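Local structure of peptidyl-tRNA hydrolase (Sulfolobus solfataricus, 1XTY) at residues Met4-Arg9 with Ala21-Ala26. The protein hydrolyses peptidyl-tRNAs, possibly those that drop off the ribosome during protein synthesis, to a tRNA and an N-acyl amino acid. Sequence-based numbering, arbitrary orientation.
Sequences MVIVVR and AQVAHA. With SO4 (sulfate ion), chain F.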
loop_
_atom_site.group_PDB
_atom_site.type_symbol
_atom_site.label_atom_id
_atom_site.label_comp_id
_atom_site.label_asym_id
_atom_site.label_seq_id
_atom_site.Cartn_x
_atom_site.Cartn_y
_atom_site.Cartn_z
ATOM N N MET A 4 5.161 -8.407 -6.295
ATOM C CA MET A 4 4.011 -7.619 -6.704
ATOM C C MET A 4 4.584 -6.408 -7.418
ATOM O O MET A 4 5.551 -5.804 -6.953
ATOM C CB MET A 4 3.194 -7.146 -5.494
ATOM C CG MET A 4 2.056 -6.203 -5.882
ATOM S SD MET A 4 1.133 -5.524 -4.476
ATOM C CE MET A 4 0.097 -6.905 -4.074
ATOM N N VAL A 5 4.004 -6.062 -8.558
ATOM C CA VAL A 5 4.463 -4.911 -9.309
ATOM C C VAL A 5 3.327 -3.909 -9.431
ATOM O O VAL A 5 2.187 -4.285 -9.706
ATOM C CB VAL A 5 4.921 -5.310 -10.730
ATOM C CG1 VAL A 5 5.408 -4.079 -11.485
ATOM C CG2 VAL A 5 6.026 -6.351 -10.645
ATOM N N ILE A 6 3.639 -2.640 -9.202
ATOM C CA ILE A 6 2.644 -1.585 -9.328
ATOM C C ILE A 6 3.158 -0.594 -10.366
ATOM O O ILE A 6 4.259 -0.054 -10.239
ATOM C CB ILE A 6 2.393 -0.844 -7.992
ATOM C CG1 ILE A 6 1.835 -1.811 -6.945
ATOM C CG2 ILE A 6 1.394 0.290 -8.208
ATOM C CD1 ILE A 6 2.884 -2.598 -6.204
ATOM N N VAL A 7 2.358 -0.380 -11.404
ATOM C CA VAL A 7 2.707 0.534 -12.484
ATOM C C VAL A 7 2.005 1.870 -12.277
ATOM O O VAL A 7 0.776 1.942 -12.295
ATOM C CB VAL A 7 2.283 -0.053 -13.848
ATOM C CG1 VAL A 7 2.769 0.851 -14.981
ATOM C CG2 VAL A 7 2.843 -1.462 -14.004
ATOM N N VAL A 8 2.787 2.928 -12.090
ATOM C CA VAL A 8 2.242 4.261 -11.862
ATOM C C VAL A 8 2.338 5.157 -13.100
ATOM O O VAL A 8 3.339 5.125 -13.815
ATOM C CB VAL A 8 2.987 4.952 -10.703
ATOM C CG1 VAL A 8 2.397 6.324 -10.440
ATOM C CG2 VAL A 8 2.917 4.083 -9.458
ATOM N N ARG A 9 1.294 5.948 -13.345
ATOM C CA ARG A 9 1.263 6.874 -14.482
ATOM C C ARG A 9 2.080 8.121 -14.174
ATOM O O ARG A 9 1.876 8.763 -13.145
ATOM C CB ARG A 9 -0.167 7.307 -14.799
ATOM C CG ARG A 9 -0.993 6.273 -15.526
ATOM C CD ARG A 9 -2.377 6.816 -15.828
ATOM N NE ARG A 9 -2.344 7.922 -16.781
ATOM C CZ ARG A 9 -3.404 8.657 -17.098
ATOM N NH1 ARG A 9 -4.576 8.403 -16.529
ATOM N NH2 ARG A 9 -3.299 9.633 -17.988
ATOM N N ALA A 21 -0.475 6.931 -1.562
ATOM C CA ALA A 21 -1.841 6.495 -1.309
ATOM C C ALA A 21 -2.364 5.619 -2.449
ATOM O O ALA A 21 -2.989 4.584 -2.205
ATOM C CB ALA A 21 -2.754 7.707 -1.116
ATOM N N GLN A 22 -2.102 6.026 -3.689
ATOM C CA GLN A 22 -2.558 5.268 -4.853
ATOM C C GLN A 22 -1.919 3.879 -4.929
ATOM O O GLN A 22 -2.598 2.895 -5.223
ATOM C CB GLN A 22 -2.267 6.041 -6.151
ATOM C CG GLN A 22 -2.869 7.445 -6.193
ATOM C CD GLN A 22 -4.389 7.446 -6.133
ATOM O OE1 GLN A 22 -4.985 8.209 -5.376
ATOM N NE2 GLN A 22 -5.022 6.602 -6.942
ATOM N N VAL A 23 -0.612 3.805 -4.677
ATOM C CA VAL A 23 0.101 2.532 -4.715
ATOM C C VAL A 23 -0.406 1.618 -3.595
ATOM O O VAL A 23 -0.569 0.413 -3.790
ATOM C CB VAL A 23 1.633 2.753 -4.579
ATOM C CG1 VAL A 23 2.352 1.426 -4.380
ATOM C CG2 VAL A 23 2.159 3.435 -5.839
ATOM N N ALA A 24 -0.662 2.196 -2.427
ATOM C CA ALA A 24 -1.174 1.419 -1.298
ATOM C C ALA A 24 -2.574 0.905 -1.641
ATOM O O ALA A 24 -2.962 -0.187 -1.226
ATOM C CB ALA A 24 -1.219 2.289 -0.037
ATOM N N HIS A 25 -3.326 1.708 -2.390
ATOM C CA HIS A 25 -4.679 1.345 -2.812
ATOM C C HIS A 25 -4.580 0.138 -3.749
ATOM O O HIS A 25 -5.335 -0.829 -3.629
ATOM C CB HIS A 25 -5.324 2.533 -3.545
ATOM C CG HIS A 25 -6.811 2.424 -3.710
ATOM N ND1 HIS A 25 -7.495 1.233 -3.590
ATOM C CD2 HIS A 25 -7.740 3.359 -4.025
ATOM C CE1 HIS A 25 -8.780 1.438 -3.824
ATOM N NE2 HIS A 25 -8.955 2.721 -4.090
ATOM N N ALA A 26 -3.635 0.195 -4.683
ATOM C CA ALA A 26 -3.437 -0.900 -5.628
ATOM C C ALA A 26 -3.072 -2.191 -4.902
ATOM O O ALA A 26 -3.611 -3.252 -5.211
ATOM C CB ALA A 26 -2.343 -0.539 -6.634
HETATM S S SO4 F . -6.800 10.643 -18.552
HETATM O O1 SO4 F . -7.116 11.694 -17.570
HETATM O O2 SO4 F . -6.559 9.375 -17.846
HETATM O O3 SO4 F . -5.587 11.027 -19.299
HETATM O O4 SO4 F . -7.932 10.488 -19.482
#
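V23 of helix 21-26 packs on I6 and V8 of strand 4-9, with A26 joining at I6. From CB, V23 forks into two methyls, both of which reach I6. CG1, anti to the backbone N (chi1 170°), is 4.1 Å from I6 CG2 and 4.2 Å from I6 CG1. CG2 reaches two strand residues, 4.0 Å from I6 CG2 and 3.8 Å from V8 CG2, and the V8 side chain meets V23 at about a right angle. I6 CG2 thus touches both V23 methyls, and it also lies 4.1 Å from A26 CB, a turn further on. V23 and A26 form the apolar helix surface that meets I6 and V8. Residues V5 and V7 point to the other side of the sheet, where V5 meets V110 of helix 107-114.

At the strand end the R9 guanidinium presents its edge to a sulfate, probably from the crystallisation liquor, whose sulfur lies in the guanidinium plane: NH1 gives O2 a 2.6 Å bond, and NH2 gives O3 a straighter one of 3.0 Å (161°). R9 NE forms a salt bridge with D11 and NH1 also bonds I97 O, consistent with a fixed guanidinium.

The short axes come within 9.2 Å and their directions differ by 139°, the first helix lying back across the strand it follows: the buried strand-helix layer of the PTH2 alpha/beta fold, built on a mixed sheet.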